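Side-chain contacts in membrane lipoprotein TpN32 (Treponema pallidum, PDB 1XS5), which binds L-methionine between two lobes in the manner of a periplasmic substrate-binding protein, and probably delivers it to a membrane transporter: residues Leu43-Met48 and Gln64-Glu69; Arg90-Arg93 and Asp97-Ala100; Arg115-Leu120 and Gly124-Arg129; Ala136-Val141 and Leu150-Ser155. All blocks are in the same frame, centred on the assembly; numbering follows the deposited sequence.

Contact 1 (Leu43-Met48 and Gln64-Glu69); sequences LNEAVM and QQFNQE
N44 and F66 meet in a CH-pi contact: CB of N44 lies 3.5 Å from the F66 ring centroid, and only 8° off the ring normal, so the methylene sits squarely over the centre of one face. The two side chains run past each other in opposite directions. This carries the N44 amide back over the root of the ring, where ND2 is 3.7 Å from F66 CB, the two planes inclined to each other. F66 reaches across because its CG stands anti to the backbone N (chi1 171°).

At the ring edge the contacts are plain van der Waals packing. E45 brings its CG to within 4.0 Å of F66 CE1, while CG of M48 is 3.8 Å from CE2 of F66.

No hydrogen bond joins the two segments. The amide oxygen of N44 is instead taken up by N55 and Q58, which fixes the rotation of the group. Within 64-69, Q65 NE2 donates to E69 OE1 (2.8 Å).

The short axes cross at -65°, 11.4 Å apart. Helix 40-49, which links strands 30-36 and 54-59 of the six-stranded sheet, thus rests against helix 60-70, and L74 of strand 74-82 touches N44, M48 and F66.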
loop_
_atom_site.group_PDB
_atom_site.type_symbol
_atom_site.label_atom_id
_atom_site.label_comp_id
_atom_site.label_asym_id
_atom_site.label_seq_id
_atom_site.Cartn_x
_atom_site.Cartn_y
_atom_site.Cartn_z
ATOM N N LEU A 43 -1.078 -13.630 1.243
ATOM C CA LEU A 43 -2.267 -13.050 1.852
ATOM C C LEU A 43 -3.498 -13.226 0.963
ATOM O O LEU A 43 -4.595 -13.476 1.449
ATOM C CB LEU A 43 -2.051 -11.533 2.091
ATOM C CG LEU A 43 -1.304 -11.155 3.385
ATOM C CD1 LEU A 43 -0.505 -9.847 3.242
ATOM C CD2 LEU A 43 -2.375 -11.018 4.477
ATOM N N ASN A 44 -3.333 -12.989 -0.337
ATOM C CA ASN A 44 -4.483 -13.137 -1.227
ATOM C C ASN A 44 -4.844 -14.605 -1.488
ATOM O O ASN A 44 -6.024 -14.943 -1.597
ATOM C CB ASN A 44 -4.247 -12.383 -2.551
ATOM C CG ASN A 44 -4.550 -10.878 -2.420
ATOM O OD1 ASN A 44 -5.401 -10.487 -1.642
ATOM N ND2 ASN A 44 -3.861 -10.050 -3.212
ATOM N N GLU A 45 -3.840 -15.468 -1.581
ATOM C CA GLU A 45 -4.125 -16.875 -1.789
ATOM C C GLU A 45 -4.850 -17.455 -0.556
ATOM O O GLU A 45 -5.678 -18.353 -0.692
ATOM C CB GLU A 45 -2.828 -17.647 -2.045
ATOM C CG GLU A 45 -2.160 -17.288 -3.360
ATOM C CD GLU A 45 -0.929 -18.163 -3.691
ATOM O OE1 GLU A 45 -0.241 -18.653 -2.758
ATOM O OE2 GLU A 45 -0.637 -18.347 -4.899
ATOM N N ALA A 46 -4.567 -16.936 0.648
ATOM C CA ALA A 46 -5.213 -17.490 1.851
ATOM C C ALA A 46 -6.680 -17.106 1.853
ATOM O O ALA A 46 -7.541 -17.885 2.329
ATOM C CB ALA A 46 -4.532 -17.000 3.153
ATOM N N VAL A 47 -6.990 -15.907 1.373
ATOM C CA VAL A 47 -8.412 -15.535 1.288
ATOM C C VAL A 47 -9.077 -16.421 0.178
ATOM O O VAL A 47 -10.186 -16.937 0.366
ATOM C CB VAL A 47 -8.598 -14.027 0.925
ATOM C CG1 VAL A 47 -10.091 -13.763 0.512
ATOM C CG2 VAL A 47 -8.226 -13.124 2.133
ATOM N N MET A 48 -8.407 -16.621 -0.951
ATOM C CA MET A 48 -9.001 -17.451 -2.012
ATOM C C MET A 48 -9.261 -18.898 -1.539
ATOM O O MET A 48 -10.291 -19.473 -1.897
ATOM C CB MET A 48 -8.129 -17.483 -3.282
ATOM C CG MET A 48 -8.231 -16.224 -4.170
ATOM S SD MET A 48 -9.966 -15.831 -4.686
ATOM C CE MET A 48 -10.360 -17.332 -5.690
ATOM N N GLN A 64 -6.559 -6.225 -8.322
ATOM C CA GLN A 64 -6.872 -6.517 -9.730
ATOM C C GLN A 64 -5.753 -7.265 -10.385
ATOM O O GLN A 64 -5.992 -8.239 -11.102
ATOM C CB GLN A 64 -7.200 -5.223 -10.501
ATOM C CG GLN A 64 -8.538 -4.668 -10.023
ATOM C CD GLN A 64 -8.878 -3.287 -10.561
ATOM O OE1 GLN A 64 -7.985 -2.501 -10.909
ATOM N NE2 GLN A 64 -10.185 -2.968 -10.604
ATOM N N GLN A 65 -4.518 -6.836 -10.134
ATOM C CA GLN A 65 -3.372 -7.530 -10.685
ATOM C C GLN A 65 -3.420 -8.986 -10.211
ATOM O O GLN A 65 -3.226 -9.915 -11.011
ATOM C CB GLN A 65 -2.069 -6.855 -10.205
ATOM C CG GLN A 65 -0.766 -7.234 -10.947
ATOM C CD GLN A 65 -0.293 -8.670 -10.715
ATOM O OE1 GLN A 65 -0.360 -9.202 -9.587
ATOM N NE2 GLN A 65 0.211 -9.305 -11.784
ATOM N N PHE A 66 -3.660 -9.203 -8.911
ATOM C CA PHE A 66 -3.701 -10.587 -8.413
ATOM C C PHE A 66 -4.809 -11.395 -9.092
ATOM O O PHE A 66 -4.581 -12.549 -9.477
ATOM C CB PHE A 66 -3.917 -10.644 -6.893
ATOM C CG PHE A 66 -4.190 -12.036 -6.370
ATOM C CD1 PHE A 66 -3.142 -12.867 -5.992
ATOM C CD2 PHE A 66 -5.515 -12.515 -6.264
ATOM C CE1 PHE A 66 -3.409 -14.171 -5.506
ATOM C CE2 PHE A 66 -5.790 -13.804 -5.784
ATOM C CZ PHE A 66 -4.733 -14.636 -5.406
ATOM N N ASN A 67 -6.007 -10.826 -9.198
ATOM C CA ASN A 67 -7.109 -11.537 -9.870
ATOM C C ASN A 67 -6.729 -11.967 -11.299
ATOM O O ASN A 67 -7.000 -13.096 -11.715
ATOM C CB ASN A 67 -8.359 -10.659 -9.935
ATOM C CG ASN A 67 -9.092 -10.581 -8.615
ATOM O OD1 ASN A 67 -8.889 -11.409 -7.740
ATOM N ND2 ASN A 67 -9.954 -9.603 -8.476
ATOM N N GLN A 68 -6.082 -11.075 -12.054
ATOM C CA GLN A 68 -5.684 -11.409 -13.408
ATOM C C GLN A 68 -4.590 -12.465 -13.492
ATOM O O GLN A 68 -4.667 -13.399 -14.306
ATOM C CB GLN A 68 -5.197 -10.158 -14.145
ATOM C CG GLN A 68 -6.316 -9.235 -14.571
ATOM C CD GLN A 68 -5.827 -8.103 -15.482
ATOM O OE1 GLN A 68 -4.989 -8.325 -16.360
ATOM N NE2 GLN A 68 -6.359 -6.895 -15.282
ATOM N N GLU A 69 -3.559 -12.322 -12.660
ATOM C CA GLU A 69 -2.442 -13.241 -12.715
ATOM C C GLU A 69 -2.662 -14.589 -12.073
ATOM O O GLU A 69 -2.111 -15.587 -12.544
ATOM C CB GLU A 69 -1.195 -12.594 -12.104
ATOM C CG GLU A 69 -0.044 -13.588 -11.930
ATOM C CD GLU A 69 1.322 -12.935 -11.735
ATOM O OE1 GLU A 69 1.378 -11.820 -11.157
ATOM O OE2 GLU A 69 2.337 -13.559 -12.153
#

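Contact 2 (Arg90-Arg93 and Asp97-Ala100); sequences RTYR and DFPA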
loop_
_atom_site.group_PDB
_atom_site.type_symbol
_atom_site.label_atom_id
_atom_site.label_comp_id
_atom_site.label_asym_id
_atom_site.label_seq_id
_atom_site.Cartn_x
_atom_site.Cartn_y
_atom_site.Cartn_z
ATOM N N ARG A 90 18.583 9.309 0.983
ATOM C CA ARG A 90 19.434 9.180 2.159
ATOM C C ARG A 90 20.222 10.447 2.360
ATOM O O ARG A 90 20.680 10.729 3.468
ATOM C CB ARG A 90 20.425 8.024 1.981
ATOM C CG ARG A 90 21.462 8.241 0.860
ATOM C CD ARG A 90 22.228 6.946 0.592
ATOM N NE ARG A 90 23.085 6.969 -0.601
ATOM C CZ ARG A 90 24.379 7.275 -0.579
ATOM N NH1 ARG A 90 24.975 7.597 0.568
ATOM N NH2 ARG A 90 25.089 7.237 -1.691
ATOM N N THR A 91 20.372 11.219 1.292
ATOM C CA THR A 91 21.171 12.419 1.395
ATOM C C THR A 91 20.614 13.693 0.734
ATOM O O THR A 91 20.685 14.790 1.317
ATOM C CB THR A 91 22.555 12.112 0.830
ATOM O OG1 THR A 91 23.295 13.321 0.742
ATOM C CG2 THR A 91 22.445 11.463 -0.548
ATOM N N TYR A 92 20.065 13.560 -0.465
ATOM C CA TYR A 92 19.530 14.717 -1.156
ATOM C C TYR A 92 18.304 15.269 -0.452
ATOM O O TYR A 92 17.491 14.516 0.083
ATOM C CB TYR A 92 19.199 14.353 -2.600
ATOM C CG TYR A 92 20.417 13.931 -3.379
ATOM C CD1 TYR A 92 21.538 14.767 -3.473
ATOM C CD2 TYR A 92 20.464 12.694 -4.014
ATOM C CE1 TYR A 92 22.678 14.369 -4.189
ATOM C CE2 TYR A 92 21.585 12.292 -4.718
ATOM C CZ TYR A 92 22.686 13.133 -4.802
ATOM O OH TYR A 92 23.786 12.706 -5.501
ATOM N N ARG A 93 18.187 16.596 -0.426
ATOM C CA ARG A 93 17.064 17.254 0.230
ATOM C C ARG A 93 16.094 17.932 -0.757
ATOM O O ARG A 93 15.085 18.541 -0.358
ATOM C CB ARG A 93 17.590 18.284 1.202
ATOM C CG ARG A 93 18.222 17.730 2.463
ATOM C CD ARG A 93 18.812 18.921 3.200
ATOM N NE ARG A 93 19.244 18.634 4.560
ATOM C CZ ARG A 93 19.943 19.489 5.306
ATOM N NH1 ARG A 93 20.285 20.682 4.814
ATOM N NH2 ARG A 93 20.304 19.154 6.544
ATOM N N ASP A 97 18.330 18.113 -6.727
ATOM C CA ASP A 97 19.680 17.773 -6.264
ATOM C C ASP A 97 20.198 16.503 -6.963
ATOM O O ASP A 97 21.410 16.307 -7.046
ATOM C CB ASP A 97 19.696 17.463 -4.755
ATOM C CG ASP A 97 19.755 18.702 -3.859
ATOM O OD1 ASP A 97 19.981 19.806 -4.354
ATOM O OD2 ASP A 97 19.585 18.543 -2.616
ATOM N N PHE A 98 19.305 15.628 -7.437
ATOM C CA PHE A 98 19.738 14.377 -8.064
ATOM C C PHE A 98 20.577 14.550 -9.311
ATOM O O PHE A 98 20.116 15.097 -10.303
ATOM C CB PHE A 98 18.554 13.454 -8.431
ATOM C CG PHE A 98 17.884 12.812 -7.235
ATOM C CD1 PHE A 98 16.993 13.530 -6.457
ATOM C CD2 PHE A 98 18.167 11.498 -6.878
ATOM C CE1 PHE A 98 16.395 12.944 -5.336
ATOM C CE2 PHE A 98 17.576 10.917 -5.758
ATOM C CZ PHE A 98 16.697 11.629 -4.993
ATOM N N PRO A 99 21.826 14.065 -9.273
ATOM C CA PRO A 99 22.732 14.163 -10.411
ATOM C C PRO A 99 22.346 13.176 -11.498
ATOM O O PRO A 99 21.603 12.229 -11.253
ATOM C CB PRO A 99 24.073 13.817 -9.794
ATOM C CG PRO A 99 23.691 12.781 -8.785
ATOM C CD PRO A 99 22.501 13.435 -8.128
ATOM N N ALA A 100 22.844 13.410 -12.713
ATOM C CA ALA A 100 22.603 12.493 -13.813
ATOM C C ALA A 100 23.182 11.180 -13.330
ATOM O O ALA A 100 24.142 11.167 -12.557
ATOM C CB ALA A 100 23.340 12.945 -15.066
#
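The Y92 ring is covered on both faces. The carbonyl oxygen of D97 lies 3.6 Å above the plane of one, displaced toward the rim, and T91 CG2, from the tyrosine's own segment, lies over the centre of the opposite face. An edge of the same ring is directed at F98: CD2 of Y92 stands 3.8 Å above the F98 plane, over the ring centre. It is an edge-to-face pair, tilted well away from a perpendicular T, with planes at 51° and centroids 4.9 Å apart. At the hydroxyl end of Y92, P99 lies oblique to the ring, and the packing is tight, with Y92 OH 3.0 Å from P99 CD. Nearer the backbone, D97 CB comes within 3.5 Å of Y92 CD1.

All this happens inside one irregular connection, the loop that leaves strand 86-88 and enters strand 103-107 of the five-stranded sheet. Y92 folds back over the chain that follows the turn, and the buried F98 ring beneath it also touches S89, R146 and L187.

A single hydrogen bond joins the two segments. R93 N donates to D97 OD2 (3.2 Å, N-H...O 151°), which accepts through its anti lone pair, the one away from the other carboxylate oxygen. H94 N makes a weak bond to the same oxygen, so two successive backbone N-H groups face one carboxylate across the turn, while the R93 side chain leaves CA in the opposite direction.

Contact 3 (Arg115-Leu120 and Gly124-Arg129); sequences RALRLL and GFIRMR. With MET (methionine), chain B.
L117 is the middle of the apolar core, with I126 and M128 packed against it. Its CD2 lies 3.9 Å from I126 CD1, and its CB the same distance from M128 SD. M128 arrives at about a right angle, and bends at chi2 and chi3 curl its methyl round toward L117 CD1. I126 holds CG1 between the backbone N and the carbonyl carbon (chi1 60°), which sends CD1 into the groove between L117 and L120, 3.5 Å from the L117 carbonyl oxygen. One turn further on, L120 CD2 packs against F125 CD2 at 3.9 Å.

Helix 110-122 then ends. G124 has positive phi and belongs to a Schellman motif, and F125 N donates to L120 O (3.0 Å, N-H...O 157°). The same oxygen lies in the plane of the F125 ring, at its edge.

Polar groups lie at the margin. Water 1 accepts from R118 NH2 and donates to R129 O, 2.7 Å away, and so bridges helix to strand end; it sits in the R118 guanidinium plane.

R115 points the other way, into the ligand pocket. Its chain is extended from CG to NE, and NH1 donates to O of the bound methionine (2.9 Å, N-H...O 146°). E190, by salt bridge, and N112 also hold this guanidinium. The helix therefore has two chemistries: a greasy flank holds the chain that follows it, while its N-terminal half offers a positive charge placed to pair with the ligand's carboxylate, consistent with a part in recognising it.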
loop_
_atom_site.group_PDB
_atom_site.type_symbol
_atom_site.label_atom_id
_atom_site.label_comp_id
_atom_site.label_asym_id
_atom_site.label_seq_id
_atom_site.Cartn_x
_atom_site.Cartn_y
_atom_site.Cartn_z
ATOM N N ARG A 115 2.849 2.777 -10.311
ATOM C CA ARG A 115 2.517 3.903 -9.437
ATOM C C ARG A 115 3.755 4.749 -9.139
ATOM O O ARG A 115 3.702 5.991 -9.168
ATOM C CB ARG A 115 1.929 3.320 -8.145
ATOM C CG ARG A 115 1.442 4.327 -7.141
ATOM C CD ARG A 115 1.003 3.553 -5.906
ATOM N NE ARG A 115 0.564 4.443 -4.840
ATOM C CZ ARG A 115 0.369 4.004 -3.610
ATOM N NH1 ARG A 115 0.615 2.728 -3.376
ATOM N NH2 ARG A 115 -0.098 4.801 -2.649
ATOM N N ALA A 116 4.868 4.069 -8.837
ATOM C CA ALA A 116 6.119 4.748 -8.532
ATOM C C ALA A 116 6.686 5.446 -9.794
ATOM O O ALA A 116 7.214 6.548 -9.718
ATOM C CB ALA A 116 7.141 3.743 -7.982
ATOM N N LEU A 117 6.557 4.783 -10.946
ATOM C CA LEU A 117 7.035 5.362 -12.214
ATOM C C LEU A 117 6.229 6.646 -12.544
ATOM O O LEU A 117 6.809 7.634 -13.019
ATOM C CB LEU A 117 6.912 4.304 -13.329
ATOM C CG LEU A 117 7.942 3.147 -13.199
ATOM C CD1 LEU A 117 7.632 2.032 -14.261
ATOM C CD2 LEU A 117 9.339 3.665 -13.402
ATOM N N ARG A 118 4.919 6.634 -12.260
ATOM C CA ARG A 118 4.088 7.819 -12.507
ATOM C C ARG A 118 4.382 8.961 -11.496
ATOM O O ARG A 118 4.172 10.154 -11.782
ATOM C CB ARG A 118 2.613 7.425 -12.562
ATOM C CG ARG A 118 2.389 6.491 -13.736
ATOM C CD ARG A 118 1.095 6.696 -14.505
ATOM N NE ARG A 118 1.098 5.964 -15.786
ATOM C CZ ARG A 118 0.757 4.681 -15.941
ATOM N NH1 ARG A 118 0.363 3.942 -14.888
ATOM N NH2 ARG A 118 0.810 4.137 -17.157
ATOM N N LEU A 119 4.887 8.594 -10.327
ATOM C CA LEU A 119 5.332 9.583 -9.335
ATOM C C LEU A 119 6.593 10.277 -9.892
ATOM O O LEU A 119 6.709 11.509 -9.878
ATOM C CB LEU A 119 5.646 8.861 -8.011
ATOM C CG LEU A 119 6.208 9.702 -6.863
ATOM C CD1 LEU A 119 6.051 8.892 -5.554
ATOM C CD2 LEU A 119 7.713 10.050 -7.132
ATOM N N LEU A 120 7.559 9.480 -10.365
ATOM C CA LEU A 120 8.809 10.019 -10.941
ATOM C C LEU A 120 8.483 10.821 -12.210
ATOM O O LEU A 120 9.111 11.816 -12.497
ATOM C CB LEU A 120 9.766 8.850 -11.293
ATOM C CG LEU A 120 10.250 8.093 -10.027
ATOM C CD1 LEU A 120 11.143 6.909 -10.429
ATOM C CD2 LEU A 120 11.030 9.016 -9.146
ATOM N N GLY A 124 9.141 14.997 -13.051
ATOM C CA GLY A 124 9.971 15.378 -14.183
ATOM C C GLY A 124 11.169 14.512 -14.520
ATOM O O GLY A 124 11.948 14.883 -15.389
ATOM N N PHE A 125 11.305 13.337 -13.908
ATOM C CA PHE A 125 12.481 12.487 -14.189
ATOM C C PHE A 125 12.390 11.671 -15.469
ATOM O O PHE A 125 13.398 11.391 -16.111
ATOM C CB PHE A 125 12.699 11.463 -13.065
ATOM C CG PHE A 125 13.240 12.039 -11.789
ATOM C CD1 PHE A 125 14.606 12.250 -11.623
ATOM C CD2 PHE A 125 12.401 12.327 -10.727
ATOM C CE1 PHE A 125 15.116 12.735 -10.431
ATOM C CE2 PHE A 125 12.926 12.820 -9.512
ATOM C CZ PHE A 125 14.290 13.019 -9.385
ATOM N N ILE A 126 11.186 11.247 -15.817
ATOM C CA ILE A 126 10.991 10.378 -16.951
ATOM C C ILE A 126 9.641 10.611 -17.585
ATOM O O ILE A 126 8.813 11.319 -17.033
ATOM C CB ILE A 126 10.987 8.855 -16.496
ATOM C CG1 ILE A 126 9.841 8.616 -15.484
ATOM C CG2 ILE A 126 12.297 8.479 -15.858
ATOM C CD1 ILE A 126 9.624 7.154 -15.042
ATOM N N ARG A 127 9.443 9.988 -18.746
ATOM C CA ARG A 127 8.179 10.012 -19.457
ATOM C C ARG A 127 7.802 8.584 -19.802
ATOM O O ARG A 127 8.600 7.836 -20.379
ATOM C CB ARG A 127 8.248 10.810 -20.756
ATOM C CG ARG A 127 6.904 10.797 -21.477
ATOM C CD ARG A 127 7.050 11.319 -22.904
ATOM N NE ARG A 127 5.740 11.443 -23.521
ATOM C CZ ARG A 127 5.305 12.567 -24.073
ATOM N NH1 ARG A 127 6.097 13.639 -24.085
ATOM N NH2 ARG A 127 4.078 12.628 -24.583
ATOM N N MET A 128 6.588 8.212 -19.442
ATOM C CA MET A 128 6.070 6.878 -19.711
ATOM C C MET A 128 5.365 6.818 -21.088
ATOM O O MET A 128 4.753 7.805 -21.508
ATOM C CB MET A 128 5.049 6.517 -18.645
ATOM C CG MET A 128 5.625 6.483 -17.237
ATOM S SD MET A 128 6.900 5.221 -17.111
ATOM C CE MET A 128 5.960 3.707 -17.373
ATOM N N ARG A 129 5.471 5.670 -21.762
ATOM C CA ARG A 129 4.819 5.419 -23.048
ATOM C C ARG A 129 3.294 5.591 -22.834
ATOM O O ARG A 129 2.760 5.293 -21.753
ATOM C CB ARG A 129 5.150 3.984 -23.495
ATOM C CG ARG A 129 4.132 3.322 -24.425
ATOM C CD ARG A 129 4.532 1.878 -24.765
ATOM N NE ARG A 129 4.119 0.874 -23.769
ATOM C CZ ARG A 129 2.983 0.169 -23.826
ATOM N NH1 ARG A 129 2.126 0.356 -24.837
ATOM N NH2 ARG A 129 2.710 -0.754 -22.895
HETATM N N MET B . 0.009 -0.111 2.024
HETATM C CA MET B . 0.482 -0.188 0.593
HETATM C C MET B . 0.365 1.150 -0.168
HETATM O O MET B . 1.340 1.549 -0.852
HETATM C CB MET B . -0.321 -1.258 -0.178
HETATM C CG MET B . 0.305 -1.579 -1.519
HETATM S SD MET B . -0.607 -2.794 -2.498
HETATM C CE MET B . -0.034 -4.324 -1.647
HETATM O OXT MET B . -0.710 1.784 -0.074
HETATM O O HOH W 1 1.162 5.773 -19.571
#

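Contact 4 (Ala136-Val141 and Leu150-Ser155); sequences ATVEDV and LQEVES
L150 opens the strand segment by packing on both valines of 136-141. Its CB lies 4.2 Å from V138 CG1, the two side chains sliding past each other in opposite directions, and its CD1 is likewise 4.2 Å from V141 CG2. Both are ordinary, fairly loose apolar contacts. With V141 CG1 anti to the backbone N (chi1 173°), CG2 stands beside that N and is the methyl that meets L150.

Q151 turns to the other side of the strand, and E152 faces the loop again. V138 and E152 approach from opposite directions: CG1 of V138 meets the aliphatic CG of E152 at 4.1 Å, and CG2 of V138 sits 3.9 Å from E152 OE1. The glutamate thus gives V138 both a methylene and its acid end. E113 is a polar neighbour here: its OE2 accepts a hydrogen bond from V138 N and lies close to E152 OE2. Such a pairing of like charges could raise the proton affinity of either acid.

Across the contact there is no hydrogen bond. The loop is shaped from within: D140 OD2 accepts from T137 N (2.9 Å, N-H...O 158°), and D140 N bonds back to T137 O, around the 3-10 turn 138-140.

Strand 149-153 is an outermost strand of the five-stranded sheet, bonded through Q151 and V153 to strand 103-107. L150 also reaches L117 and L120 of helix 110-122, and V138 touches I106, so the 3-10 turn is set down beside helix and sheet edge together.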
loop_
_atom_site.group_PDB
_atom_site.type_symbol
_atom_site.label_atom_id
_atom_site.label_comp_id
_atom_site.label_asym_id
_atom_site.label_seq_id
_atom_site.Cartn_x
_atom_site.Cartn_y
_atom_site.Cartn_z
ATOM N N ALA A 136 2.100 -0.889 -15.714
ATOM C CA ALA A 136 3.294 -0.456 -16.427
ATOM C C ALA A 136 4.584 -0.752 -15.648
ATOM O O ALA A 136 4.595 -0.708 -14.397
ATOM C CB ALA A 136 3.182 1.058 -16.707
ATOM N N THR A 137 5.666 -1.065 -16.374
ATOM C CA THR A 137 6.956 -1.307 -15.718
ATOM C C THR A 137 8.051 -0.462 -16.338
ATOM O O THR A 137 7.807 0.340 -17.221
ATOM C CB THR A 137 7.405 -2.786 -15.814
ATOM O OG1 THR A 137 7.495 -3.156 -17.196
ATOM C CG2 THR A 137 6.428 -3.708 -15.065
ATOM N N VAL A 138 9.282 -0.677 -15.901
ATOM C CA VAL A 138 10.386 0.087 -16.420
ATOM C C VAL A 138 10.522 -0.034 -17.945
ATOM O O VAL A 138 11.065 0.879 -18.568
ATOM C CB VAL A 138 11.723 -0.348 -15.765
ATOM C CG1 VAL A 138 11.698 -0.018 -14.274
ATOM C CG2 VAL A 138 11.935 -1.873 -15.995
ATOM N N GLU A 139 10.046 -1.139 -18.530
ATOM C CA GLU A 139 10.128 -1.357 -19.988
ATOM C C GLU A 139 9.236 -0.360 -20.740
ATOM O O GLU A 139 9.406 -0.128 -21.947
ATOM C CB GLU A 139 9.684 -2.780 -20.345
ATOM C CG GLU A 139 8.181 -2.903 -20.535
ATOM C CD GLU A 139 7.666 -4.343 -20.503
ATOM O OE1 GLU A 139 8.053 -5.155 -21.387
ATOM O OE2 GLU A 139 6.860 -4.661 -19.585
ATOM N N ASP A 140 8.276 0.218 -20.023
ATOM C CA ASP A 140 7.357 1.203 -20.591
ATOM C C ASP A 140 7.878 2.645 -20.518
ATOM O O ASP A 140 7.172 3.580 -20.876
ATOM C CB ASP A 140 5.997 1.124 -19.879
ATOM C CG ASP A 140 5.275 -0.194 -20.135
ATOM O OD1 ASP A 140 5.147 -0.554 -21.325
ATOM O OD2 ASP A 140 4.837 -0.877 -19.171
ATOM N N VAL A 141 9.097 2.841 -20.032
ATOM C CA VAL A 141 9.626 4.192 -19.928
ATOM C C VAL A 141 10.022 4.681 -21.308
ATOM O O VAL A 141 10.922 4.129 -21.911
ATOM C CB VAL A 141 10.879 4.248 -19.017
ATOM C CG1 VAL A 141 11.501 5.636 -19.070
ATOM C CG2 VAL A 141 10.473 3.934 -17.583
ATOM N N LEU A 150 16.916 3.152 -12.746
ATOM C CA LEU A 150 15.782 2.659 -11.946
ATOM C C LEU A 150 15.984 1.213 -11.515
ATOM O O LEU A 150 16.087 0.341 -12.368
ATOM C CB LEU A 150 14.490 2.721 -12.766
ATOM C CG LEU A 150 14.111 4.123 -13.266
ATOM C CD1 LEU A 150 12.947 4.037 -14.243
ATOM C CD2 LEU A 150 13.707 4.968 -12.114
ATOM N N GLN A 151 16.038 0.941 -10.221
ATOM C CA GLN A 151 16.224 -0.446 -9.786
ATOM C C GLN A 151 14.982 -1.007 -9.162
ATOM O O GLN A 151 14.482 -0.461 -8.196
ATOM C CB GLN A 151 17.327 -0.571 -8.738
ATOM C CG GLN A 151 18.625 0.062 -9.107
ATOM C CD GLN A 151 19.804 -0.632 -8.429
ATOM O OE1 GLN A 151 19.753 -0.991 -7.221
ATOM N NE2 GLN A 151 20.880 -0.829 -9.201
ATOM N N GLU A 152 14.495 -2.120 -9.687
ATOM C CA GLU A 152 13.308 -2.741 -9.144
ATOM C C GLU A 152 13.722 -3.547 -7.906
ATOM O O GLU A 152 14.667 -4.335 -7.977
ATOM C CB GLU A 152 12.695 -3.672 -10.208
ATOM C CG GLU A 152 12.185 -2.929 -11.452
ATOM C CD GLU A 152 11.946 -3.874 -12.622
ATOM O OE1 GLU A 152 12.943 -4.353 -13.209
ATOM O OE2 GLU A 152 10.767 -4.155 -12.940
ATOM N N VAL A 153 13.004 -3.390 -6.796
ATOM C CA VAL A 153 13.367 -4.079 -5.556
ATOM C C VAL A 153 12.115 -4.537 -4.837
ATOM O O VAL A 153 11.102 -3.840 -4.922
ATOM C CB VAL A 153 14.138 -3.099 -4.619
ATOM C CG1 VAL A 153 14.494 -3.772 -3.297
ATOM C CG2 VAL A 153 15.381 -2.612 -5.292
ATOM N N GLU A 154 12.146 -5.694 -4.151
ATOM C CA GLU A 154 10.957 -6.117 -3.400
ATOM C C GLU A 154 10.585 -4.998 -2.429
ATOM O O GLU A 154 11.431 -4.530 -1.684
ATOM C CB GLU A 154 11.220 -7.369 -2.563
ATOM C CG GLU A 154 11.539 -8.584 -3.370
ATOM C CD GLU A 154 11.270 -9.853 -2.590
ATOM O OE1 GLU A 154 11.626 -9.897 -1.388
ATOM O OE2 GLU A 154 10.700 -10.798 -3.178
ATOM N N SER A 155 9.316 -4.600 -2.415
ATOM C CA SER A 155 8.908 -3.477 -1.553
ATOM C C SER A 155 9.401 -3.501 -0.119
ATOM O O SER A 155 9.881 -2.501 0.411
ATOM C CB SER A 155 7.389 -3.364 -1.541
ATOM O OG SER A 155 6.998 -2.998 -2.839
#

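From the N terminus the four contacts follow in series; none encloses or crosses another. Contact 1 closes a loop containing strand 54-59 and joins two helices beside the six-stranded sheet. The next three lie around the five-stranded sheet: contact 2 closes a short irregular loop between strands 86-88 and 103-107, contact 3 folds the chain back after helix 110-122, and contact 4 brings the 3-10 turn to edge strand 149-153. F98 packs on F125 to connect contacts 2 and 3. Contacts 3 and 4 share the small 127-128/141-143 strand pair, and R129 makes a salt bridge to D140. Contact 1 touches none of the others; its centre lies about 37 Å from that of contact 2.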